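Local coordinates for fimbrin (Schizosaccharomyces pombe, PDB 1RT8), which binds and cross-links actin filaments, associates with actin structures that develop and maintain cell polarity, and takes part in cytokinesis, mating and spore formation, at residues V461-G464 / E468-I471; L476-A481 / I490-I495; S428-R431 / P436-S439; S419-G424 / G441-D446. All coordinates share one frame; numbering follows the deposited sequence.

Contact 1. Residues V461-G464 / E468-I471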
loop_
_atom_site.group_PDB
_atom_site.type_symbol
_atom_site.label_atom_id
_atom_site.label_comp_id
_atom_site.label_asym_id
_atom_site.label_seq_id
_atom_site.Cartn_x
_atom_site.Cartn_y
_atom_site.Cartn_z
ATOM N N VAL A 461 -25.144 -9.966 -3.515
ATOM C CA VAL A 461 -24.940 -10.095 -2.075
ATOM C C VAL A 461 -25.303 -11.491 -1.585
ATOM O O VAL A 461 -26.423 -11.961 -1.785
ATOM C CB VAL A 461 -25.784 -9.048 -1.299
ATOM C CG1 VAL A 461 -25.699 -9.302 0.209
ATOM C CG2 VAL A 461 -25.291 -7.646 -1.622
ATOM N N THR A 462 -24.349 -12.155 -0.944
ATOM C CA THR A 462 -24.595 -13.493 -0.432
ATOM C C THR A 462 -25.215 -13.344 0.947
ATOM O O THR A 462 -25.488 -12.227 1.394
ATOM C CB THR A 462 -23.294 -14.301 -0.296
ATOM O OG1 THR A 462 -22.602 -13.893 0.890
ATOM C CG2 THR A 462 -22.396 -14.069 -1.505
ATOM N N ASP A 463 -25.440 -14.463 1.618
ATOM C CA ASP A 463 -26.016 -14.422 2.950
ATOM C C ASP A 463 -24.873 -14.536 3.948
ATOM O O ASP A 463 -25.093 -14.568 5.151
ATOM C CB ASP A 463 -27.012 -15.571 3.132
ATOM C CG ASP A 463 -26.337 -16.930 3.189
ATOM O OD1 ASP A 463 -25.345 -17.143 2.461
ATOM O OD2 ASP A 463 -26.811 -17.790 3.958
ATOM N N GLY A 464 -23.649 -14.597 3.427
ATOM C CA GLY A 464 -22.473 -14.697 4.276
ATOM C C GLY A 464 -22.532 -15.811 5.300
ATOM O O GLY A 464 -21.918 -15.709 6.369
ATOM N N GLU A 468 -16.160 -17.705 3.597
ATOM C CA GLU A 468 -15.844 -17.275 2.241
ATOM C C GLU A 468 -16.895 -16.330 1.692
ATOM O O GLU A 468 -16.566 -15.332 1.055
ATOM C CB GLU A 468 -15.703 -18.477 1.301
ATOM C CG GLU A 468 -15.364 -18.086 -0.135
ATOM C CD GLU A 468 -14.165 -17.142 -0.218
ATOM O OE1 GLU A 468 -13.074 -17.513 0.271
ATOM O OE2 GLU A 468 -14.311 -16.028 -0.772
ATOM N N LEU A 469 -18.161 -16.641 1.932
ATOM C CA LEU A 469 -19.232 -15.789 1.440
ATOM C C LEU A 469 -19.227 -14.442 2.176
ATOM O O LEU A 469 -19.500 -13.401 1.583
ATOM C CB LEU A 469 -20.581 -16.489 1.614
ATOM C CG LEU A 469 -20.808 -17.726 0.729
ATOM C CD1 LEU A 469 -22.129 -18.387 1.102
ATOM C CD2 LEU A 469 -20.802 -17.315 -0.741
ATOM N N ALA A 470 -18.914 -14.468 3.466
ATOM C CA ALA A 470 -18.869 -13.236 4.245
ATOM C C ALA A 470 -17.774 -12.320 3.700
ATOM O O ALA A 470 -18.011 -11.136 3.472
ATOM C CB ALA A 470 -18.617 -13.545 5.709
ATOM N N ILE A 471 -16.584 -12.877 3.473
ATOM C CA ILE A 471 -15.464 -12.093 2.948
ATOM C C ILE A 471 -15.804 -11.454 1.602
ATOM O O ILE A 471 -15.377 -10.333 1.322
ATOM C CB ILE A 471 -14.180 -12.954 2.804
ATOM C CG1 ILE A 471 -13.492 -13.110 4.163
ATOM C CG2 ILE A 471 -13.189 -12.275 1.862
ATOM C CD1 ILE A 471 -14.352 -13.720 5.227
#
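An ST turn at Thr462, set in the loop that leads into helix 467-483 of the fourth calponin-homology domain, lies against the first turn of that helix, chiefly Leu469. Within the turn, Thr462 OG1 accepts a hydrogen bond of 2.8 Å from Gly464 N, two residues on. The same hydroxyl donates across the contact to the carbonyl oxygen Leu469 O, a weak bond at 3.2 Å. One torsion serves both roles: with chi1 at 78°, OG1 lies between the backbone N and the carbonyl carbon, while CG2 is turned to the leucine side chain. There Thr462 CG2 meets Leu469 CD2 at 3.7 Å. A threonine suits this place because its two branches divide the work, the polar one closing the turn and the methyl adding to the apolar contact.

Gly464 lets the loop come close. Its positive phi (52°) is easy for glycine, and its bare CA reaches Leu469 CB and Ala470 N, each at 3.7 Å. Ala470, small and buried, fits beside it and turns its methyl to Val496 of helix 492-496. Toward the exposed Asp463, Leu469 CD1 lies 3.7 Å from Asp463 OD1, but that carboxylate oxygen has its hydrogen bond with Ser465 OG. A further tie to the helix comes from Thr462 N, which is bonded to Asn473 OD1.

The chemistry is uneven. The firm bond of Thr462 OG1 stays inside the turn, whereas its bond across the contact is weak, so apolar packing around Leu469 and the close approach of Gly464 carry much of the join.

Contact 2. Residues L476-A481 / I490-I495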
loop_
_atom_site.group_PDB
_atom_site.type_symbol
_atom_site.label_atom_id
_atom_site.label_comp_id
_atom_site.label_asym_id
_atom_site.label_seq_id
_atom_site.Cartn_x
_atom_site.Cartn_y
_atom_site.Cartn_z
ATOM N N LEU A 476 -16.853 -6.608 -1.334
ATOM C CA LEU A 476 -17.742 -5.859 -2.211
ATOM C C LEU A 476 -18.078 -4.533 -1.531
ATOM O O LEU A 476 -18.080 -3.489 -2.168
ATOM C CB LEU A 476 -19.034 -6.646 -2.465
ATOM C CG LEU A 476 -20.122 -5.910 -3.255
ATOM C CD1 LEU A 476 -19.626 -5.626 -4.667
ATOM C CD2 LEU A 476 -21.400 -6.753 -3.291
ATOM N N ALA A 477 -18.359 -4.587 -0.232
ATOM C CA ALA A 477 -18.696 -3.386 0.528
ATOM C C ALA A 477 -17.544 -2.381 0.496
ATOM O O ALA A 477 -17.760 -1.186 0.268
ATOM C CB ALA A 477 -19.036 -3.756 1.982
ATOM N N ILE A 478 -16.322 -2.861 0.726
ATOM C CA ILE A 478 -15.156 -1.976 0.713
ATOM C C ILE A 478 -14.951 -1.306 -0.644
ATOM O O ILE A 478 -14.669 -0.112 -0.708
ATOM C CB ILE A 478 -13.870 -2.731 1.115
ATOM C CG1 ILE A 478 -13.930 -3.079 2.607
ATOM C CG2 ILE A 478 -12.640 -1.887 0.786
ATOM C CD1 ILE A 478 -12.791 -3.951 3.094
ATOM N N SER A 479 -15.092 -2.067 -1.727
ATOM C CA SER A 479 -14.927 -1.506 -3.063
ATOM C C SER A 479 -16.048 -0.506 -3.384
ATOM O O SER A 479 -15.832 0.483 -4.094
ATOM C CB SER A 479 -14.911 -2.626 -4.116
ATOM O OG SER A 479 -13.760 -3.456 -3.980
ATOM N N ILE A 480 -17.250 -0.763 -2.878
ATOM C CA ILE A 480 -18.362 0.149 -3.134
ATOM C C ILE A 480 -18.113 1.456 -2.373
ATOM O O ILE A 480 -18.372 2.549 -2.875
ATOM C CB ILE A 480 -19.714 -0.456 -2.675
ATOM C CG1 ILE A 480 -20.121 -1.613 -3.603
ATOM C CG2 ILE A 480 -20.793 0.632 -2.657
ATOM C CD1 ILE A 480 -21.440 -2.293 -3.213
ATOM N N ALA A 481 -17.614 1.329 -1.155
ATOM C CA ALA A 481 -17.331 2.499 -0.334
ATOM C C ALA A 481 -16.251 3.330 -1.022
ATOM O O ALA A 481 -16.306 4.558 -1.042
ATOM C CB ALA A 481 -16.879 2.054 1.077
ATOM N N ILE A 490 -8.962 -0.729 6.223
ATOM C CA ILE A 490 -9.174 -2.090 6.701
ATOM C C ILE A 490 -9.335 -3.056 5.530
ATOM O O ILE A 490 -9.440 -2.635 4.382
ATOM C CB ILE A 490 -10.436 -2.203 7.585
ATOM C CG1 ILE A 490 -11.679 -1.756 6.802
ATOM C CG2 ILE A 490 -10.267 -1.364 8.836
ATOM C CD1 ILE A 490 -12.989 -2.072 7.526
ATOM N N LEU A 491 -9.338 -4.348 5.841
ATOM C CA LEU A 491 -9.522 -5.400 4.851
ATOM C C LEU A 491 -10.848 -6.104 5.160
ATOM O O LEU A 491 -11.423 -5.933 6.242
ATOM C CB LEU A 491 -8.381 -6.419 4.916
ATOM C CG LEU A 491 -7.008 -6.044 4.339
ATOM C CD1 LEU A 491 -6.008 -7.151 4.669
ATOM C CD2 LEU A 491 -7.105 -5.849 2.834
ATOM N N PRO A 492 -11.354 -6.905 4.211
ATOM C CA PRO A 492 -12.615 -7.614 4.427
ATOM C C PRO A 492 -12.639 -8.418 5.730
ATOM O O PRO A 492 -13.632 -8.420 6.470
ATOM C CB PRO A 492 -12.715 -8.508 3.196
ATOM C CG PRO A 492 -12.054 -7.671 2.125
ATOM C CD PRO A 492 -10.839 -7.131 2.847
ATOM N N GLU A 493 -11.531 -9.090 6.011
ATOM C CA GLU A 493 -11.426 -9.923 7.193
ATOM C C GLU A 493 -11.661 -9.175 8.503
ATOM O O GLU A 493 -12.072 -9.770 9.494
ATOM C CB GLU A 493 -10.058 -10.612 7.221
ATOM C CG GLU A 493 -8.911 -9.687 7.556
ATOM C CD GLU A 493 -7.612 -10.436 7.743
ATOM O OE1 GLU A 493 -6.889 -10.644 6.746
ATOM O OE2 GLU A 493 -7.319 -10.831 8.887
ATOM N N ASP A 494 -11.407 -7.874 8.520
ATOM C CA ASP A 494 -11.621 -7.115 9.746
ATOM C C ASP A 494 -13.113 -7.000 10.071
ATOM O O ASP A 494 -13.509 -6.956 11.242
ATOM C CB ASP A 494 -10.966 -5.742 9.627
ATOM C CG ASP A 494 -9.462 -5.840 9.446
ATOM O OD1 ASP A 494 -8.829 -6.629 10.183
ATOM O OD2 ASP A 494 -8.910 -5.129 8.578
ATOM N N ILE A 495 -13.942 -6.954 9.029
ATOM C CA ILE A 495 -15.388 -6.893 9.216
ATOM C C ILE A 495 -15.917 -8.301 9.556
ATOM O O ILE A 495 -16.689 -8.470 10.504
ATOM C CB ILE A 495 -16.083 -6.365 7.935
ATOM C CG1 ILE A 495 -15.808 -4.861 7.783
ATOM C CG2 ILE A 495 -17.579 -6.650 7.983
ATOM C CD1 ILE A 495 -16.287 -4.296 6.459
#
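The planar peptide between Leu491 and Pro492 receives Ile478 CD1 on one face, while the Leu491 side chain leaves toward the other. The methyl sits almost squarely above the C-N bond, 3.5 Å from Pro492 N and 3.6 Å from Leu491 C. At the edge of the same group, the proline ring turns its CD to the methyl at 3.7 Å. In this way the turn that begins helix 492-496 of the fourth calponin-homology domain is laid against helix 467-483.

Ile478 carries its side of the contact alone. Its chi2 of 174° extends the longer branch, so that the terminal CD1, rather than CG2, spans the gap between two backbones whose nearest CA atoms are Ile478 and Pro492, 7.2 Å apart. A slim, flexible branch fits between helix and loop, and Pro492 suits the first turn of a helix, where the N-H it lacks is not needed for helical bonding.

A second flat group braces the turn from within. The carboxylate of Asp494 folds back so that OD2 accepts Leu491 N at 2.9 Å; the bond is almost straight (178°), uses the anti side of OD2 and is 28° out of the carboxylate plane. Asp494 also forms salt bridges, through OD2 with Arg285 of helix 282-296 and through OD1 with Arg499, charges that would favour its ionised form although it is buried.

On the helix, Ala477 packs against Val444 and Leu448 of helix 442-451. Beyond the peptide, Ile478 CD1 finds a looser neighbour in Ile490 CG1, 4.5 Å away.

Contact 3. Residues S428-R431 / P436-S439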
loop_
_atom_site.group_PDB
_atom_site.type_symbol
_atom_site.label_atom_id
_atom_site.label_comp_id
_atom_site.label_asym_id
_atom_site.label_seq_id
_atom_site.Cartn_x
_atom_site.Cartn_y
_atom_site.Cartn_z
ATOM N N SER A 428 -29.670 -7.617 9.292
ATOM C CA SER A 428 -30.281 -7.226 10.554
ATOM C C SER A 428 -29.662 -5.960 11.131
ATOM O O SER A 428 -28.543 -5.587 10.788
ATOM C CB SER A 428 -30.143 -8.355 11.584
ATOM O OG SER A 428 -31.077 -9.395 11.351
ATOM N N GLN A 429 -30.413 -5.301 12.005
ATOM C CA GLN A 429 -29.949 -4.101 12.681
ATOM C C GLN A 429 -28.916 -4.596 13.677
ATOM O O GLN A 429 -28.964 -5.757 14.095
ATOM C CB GLN A 429 -31.112 -3.448 13.423
ATOM C CG GLN A 429 -32.159 -2.855 12.505
ATOM C CD GLN A 429 -31.788 -1.460 12.061
ATOM O OE1 GLN A 429 -31.778 -0.526 12.865
ATOM N NE2 GLN A 429 -31.474 -1.305 10.781
ATOM N N ILE A 430 -27.983 -3.737 14.065
ATOM C CA ILE A 430 -26.963 -4.156 15.009
ATOM C C ILE A 430 -27.121 -3.521 16.382
ATOM O O ILE A 430 -27.715 -2.451 16.533
ATOM C CB ILE A 430 -25.539 -3.857 14.484
ATOM C CG1 ILE A 430 -25.333 -2.348 14.326
ATOM C CG2 ILE A 430 -25.319 -4.564 13.151
ATOM C CD1 ILE A 430 -23.890 -1.977 14.016
ATOM N N ARG A 431 -26.588 -4.207 17.384
ATOM C CA ARG A 431 -26.648 -3.738 18.756
ATOM C C ARG A 431 -25.524 -2.738 18.985
ATOM O O ARG A 431 -25.716 -1.702 19.630
ATOM C CB ARG A 431 -26.501 -4.923 19.709
ATOM C CG ARG A 431 -26.578 -4.554 21.170
ATOM C CD ARG A 431 -26.611 -5.802 22.045
ATOM N NE ARG A 431 -26.823 -5.464 23.449
ATOM C CZ ARG A 431 -27.876 -4.793 23.906
ATOM N NH1 ARG A 431 -28.824 -4.385 23.072
ATOM N NH2 ARG A 431 -27.983 -4.526 25.201
ATOM N N PRO A 436 -21.907 -9.723 16.871
ATOM C CA PRO A 436 -21.514 -10.889 16.068
ATOM C C PRO A 436 -22.162 -10.967 14.685
ATOM O O PRO A 436 -21.538 -11.431 13.735
ATOM C CB PRO A 436 -21.918 -12.069 16.951
ATOM C CG PRO A 436 -21.732 -11.514 18.344
ATOM C CD PRO A 436 -22.352 -10.142 18.215
ATOM N N SER A 437 -23.414 -10.527 14.576
ATOM C CA SER A 437 -24.115 -10.559 13.295
ATOM C C SER A 437 -23.334 -9.844 12.181
ATOM O O SER A 437 -23.411 -10.228 11.014
ATOM C CB SER A 437 -25.506 -9.928 13.432
ATOM O OG SER A 437 -25.421 -8.532 13.693
ATOM N N ILE A 438 -22.578 -8.809 12.541
ATOM C CA ILE A 438 -21.793 -8.054 11.560
ATOM C C ILE A 438 -20.871 -8.938 10.715
ATOM O O ILE A 438 -20.484 -8.556 9.610
ATOM C CB ILE A 438 -20.942 -6.957 12.271
ATOM C CG1 ILE A 438 -21.867 -5.851 12.784
ATOM C CG2 ILE A 438 -19.882 -6.390 11.320
ATOM C CD1 ILE A 438 -21.183 -4.832 13.692
ATOM N N SER A 439 -20.547 -10.128 11.226
ATOM C CA SER A 439 -19.650 -11.065 10.539
ATOM C C SER A 439 -20.068 -11.499 9.132
ATOM O O SER A 439 -19.216 -11.790 8.290
ATOM C CB SER A 439 -19.439 -12.317 11.402
ATOM O OG SER A 439 -20.640 -13.059 11.543
HETATM O O HOH W 1 -27.724 -7.910 14.987
#
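Apolar packing between Ile430 and Ile438 forms the centre of this contact. Ile430 CG2 presses on Ile438 CG1 at 3.7 Å, and the ends of the two chains come together with CD1 of Ile430 3.9 Å from CD1 of Ile438, the branches crossing at a slant. Chi1 of Ile430 (64°) sets CG1 between the backbone N and the carbonyl carbon and leaves CG2 as the nearer group. Two beta-branched residues suit a buried joint between irregular segments, since their stiff, broad side chains fill it from both sides.

Polar links lie beside this core. A water donates to Gln429 O at 2.6 Å and accepts from Ser437 OG at 2.7 Å, so it bridges the two segments where no direct hydrogen bond joins them. The serine is short enough to leave room for it. Asp435, between the segments, receives Arg431 N with one carboxylate oxygen and Ser437 N with the other.

Bonds within 436-439 keep the 3-10 turn in shape. Pro436 O accepts twice from Ser439: from its N at 3.0 Å and from its OG at 2.9 Å, the hydroxyl meeting the carbonyl nearly head-on at 164°.

No strands are present here, and helices frame the loop. Ile430 also packs on Val414 of helix 410-421 and on Phe443 of helix 442-451, while Ile438 touches Val498, just before helix 500-511.

Contact 4. Residues S419-G424 / G441-D446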
loop_
_atom_site.group_PDB
_atom_site.type_symbol
_atom_site.label_atom_id
_atom_site.label_comp_id
_atom_site.label_asym_id
_atom_site.label_seq_id
_atom_site.Cartn_x
_atom_site.Cartn_y
_atom_site.Cartn_z
ATOM N N SER A 419 -29.866 3.357 10.894
ATOM C CA SER A 419 -30.833 4.158 10.137
ATOM C C SER A 419 -30.622 3.965 8.644
ATOM O O SER A 419 -31.576 3.812 7.887
ATOM C CB SER A 419 -30.676 5.645 10.457
ATOM O OG SER A 419 -30.916 5.887 11.826
ATOM N N MET A 420 -29.358 3.990 8.233
ATOM C CA MET A 420 -28.983 3.808 6.837
ATOM C C MET A 420 -29.346 2.390 6.360
ATOM O O MET A 420 -29.927 2.215 5.291
ATOM C CB MET A 420 -27.474 4.053 6.694
ATOM C CG MET A 420 -27.073 4.855 5.472
ATOM S SD MET A 420 -27.992 6.394 5.293
ATOM C CE MET A 420 -26.693 7.611 5.207
ATOM N N ALA A 421 -29.022 1.389 7.173
ATOM C CA ALA A 421 -29.292 -0.011 6.844
ATOM C C ALA A 421 -30.782 -0.352 6.776
ATOM O O ALA A 421 -31.186 -1.258 6.042
ATOM C CB ALA A 421 -28.610 -0.919 7.856
ATOM N N ALA A 422 -31.595 0.365 7.548
ATOM C CA ALA A 422 -33.036 0.120 7.575
ATOM C C ALA A 422 -33.760 0.633 6.336
ATOM O O ALA A 422 -34.974 0.479 6.222
ATOM C CB ALA A 422 -33.648 0.754 8.817
ATOM N N LYS A 423 -33.025 1.244 5.414
ATOM C CA LYS A 423 -33.625 1.777 4.196
ATOM C C LYS A 423 -33.651 0.731 3.079
ATOM O O LYS A 423 -33.088 0.943 2.004
ATOM C CB LYS A 423 -32.861 3.026 3.729
ATOM C CG LYS A 423 -32.757 4.110 4.796
ATOM C CD LYS A 423 -32.182 5.415 4.256
ATOM C CE LYS A 423 -32.048 6.436 5.390
ATOM N NZ LYS A 423 -31.676 7.814 4.940
ATOM N N GLY A 424 -34.313 -0.394 3.342
ATOM C CA GLY A 424 -34.417 -1.455 2.352
ATOM C C GLY A 424 -33.348 -2.524 2.480
ATOM O O GLY A 424 -33.095 -3.272 1.539
ATOM N N GLY A 441 -21.246 -9.728 6.880
ATOM C CA GLY A 441 -20.923 -8.687 5.924
ATOM C C GLY A 441 -22.136 -8.087 5.246
ATOM O O GLY A 441 -21.996 -7.212 4.396
ATOM N N VAL A 442 -23.325 -8.548 5.620
ATOM C CA VAL A 442 -24.565 -8.053 5.029
ATOM C C VAL A 442 -24.916 -6.662 5.555
ATOM O O VAL A 442 -25.306 -5.780 4.788
ATOM C CB VAL A 442 -25.734 -9.009 5.324
ATOM C CG1 VAL A 442 -27.020 -8.476 4.708
ATOM C CG2 VAL A 442 -25.418 -10.384 4.773
ATOM N N PHE A 443 -24.783 -6.473 6.865
ATOM C CA PHE A 443 -25.069 -5.184 7.478
ATOM C C PHE A 443 -24.332 -4.035 6.780
ATOM O O PHE A 443 -24.943 -3.013 6.463
ATOM C CB PHE A 443 -24.682 -5.192 8.958
ATOM C CG PHE A 443 -24.939 -3.891 9.645
ATOM C CD1 PHE A 443 -26.241 -3.457 9.872
ATOM C CD2 PHE A 443 -23.880 -3.073 10.031
ATOM C CE1 PHE A 443 -26.485 -2.221 10.476
ATOM C CE2 PHE A 443 -24.114 -1.845 10.629
ATOM C CZ PHE A 443 -25.420 -1.414 10.855
ATOM N N VAL A 444 -23.026 -4.190 6.541
ATOM C CA VAL A 444 -22.275 -3.119 5.888
ATOM C C VAL A 444 -22.777 -2.839 4.473
ATOM O O VAL A 444 -22.781 -1.692 4.028
ATOM C CB VAL A 444 -20.739 -3.383 5.880
ATOM C CG1 VAL A 444 -20.220 -3.380 7.324
ATOM C CG2 VAL A 444 -20.406 -4.708 5.174
ATOM N N LEU A 445 -23.218 -3.876 3.768
ATOM C CA LEU A 445 -23.759 -3.681 2.429
ATOM C C LEU A 445 -25.111 -2.935 2.540
ATOM O O LEU A 445 -25.434 -2.100 1.690
ATOM C CB LEU A 445 -23.916 -5.032 1.717
ATOM C CG LEU A 445 -22.588 -5.688 1.319
ATOM C CD1 LEU A 445 -22.811 -7.120 0.881
ATOM C CD2 LEU A 445 -21.937 -4.886 0.195
ATOM N N ASP A 446 -25.880 -3.213 3.594
ATOM C CA ASP A 446 -27.159 -2.517 3.806
ATOM C C ASP A 446 -26.927 -1.034 4.112
ATOM O O ASP A 446 -27.702 -0.171 3.685
ATOM C CB ASP A 446 -27.945 -3.125 4.974
ATOM C CG ASP A 446 -28.608 -4.433 4.617
ATOM O OD1 ASP A 446 -28.725 -4.739 3.416
ATOM O OD2 ASP A 446 -29.021 -5.151 5.548
HETATM O O HOH W 2 -30.521 -0.493 3.168
#
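Ala421, in the last turn of helix 410-421, packs into the angle between Phe443 and Asp446 on helix 442-451, joining two successive helices of the fourth calponin-homology domain. This is the tight part. Ala421 CB lies 3.6 Å from Phe443 CE1, approaching the ring obliquely, and 3.7 Å from Asp446 CB. The backbones themselves nearly meet, with CA atoms of Ala421 and Asp446 4.5 Å apart, and Ala421 CA points its hydrogen at Asp446 O (3.5 Å, 169° at the hydrogen), a CA-H...O contact. Alanine, with a single methyl, suits so close an approach. Phe443 reaches the methyl because its ring stands anti to the backbone N (chi1 179°), which carries it along the helix flank to Ala421. The carboxylate of Asp446 is buried and firmly held: OD1 bonds to Tyr458 OH, from the loop after helix 442-451, and to Lys426 N, and OD2 to Gly427 N.

The other side is looser and hydrated. A water lies 3.0 Å from Ala421 O and 2.9 Å from Asp446 O and donates toward both, although it has more acceptors around it than protons, so not all of them can be served at once. Beyond it the chain leaves the helix through an inverse gamma turn centred on Lys423, whose amine leads away, and Gly424 follows with a positive phi that suits glycine.

Among the neighbouring helices, Phe443 also rests on Ala417 and Asn418 of helix 410-421, Met420 reaches Val447 and Ile451, and Leu445 packs on Asn473 of helix 467-483.

How the contacts relate
From the N terminus, contact 4 closes the long loop between helices 410-421 and 442-451, from 419-424 to 441-446. Contact 3 is nested inside that loop, and Ser428 O lies against Phe443 where the two adjoin. Next comes contact 1, which closes a short loop at the start of helix 467-483; contact 2 follows in series on the same helix and ties it to helix 492-496. None of the four cross. Though they close separate or nested loops, they touch in space: Leu445 packs on Val461 and Leu476, Ser439 lies against Ala470, and Ile438 meets Ile495. Together they link the helices of the fourth calponin-homology domain, in the second actin-binding region.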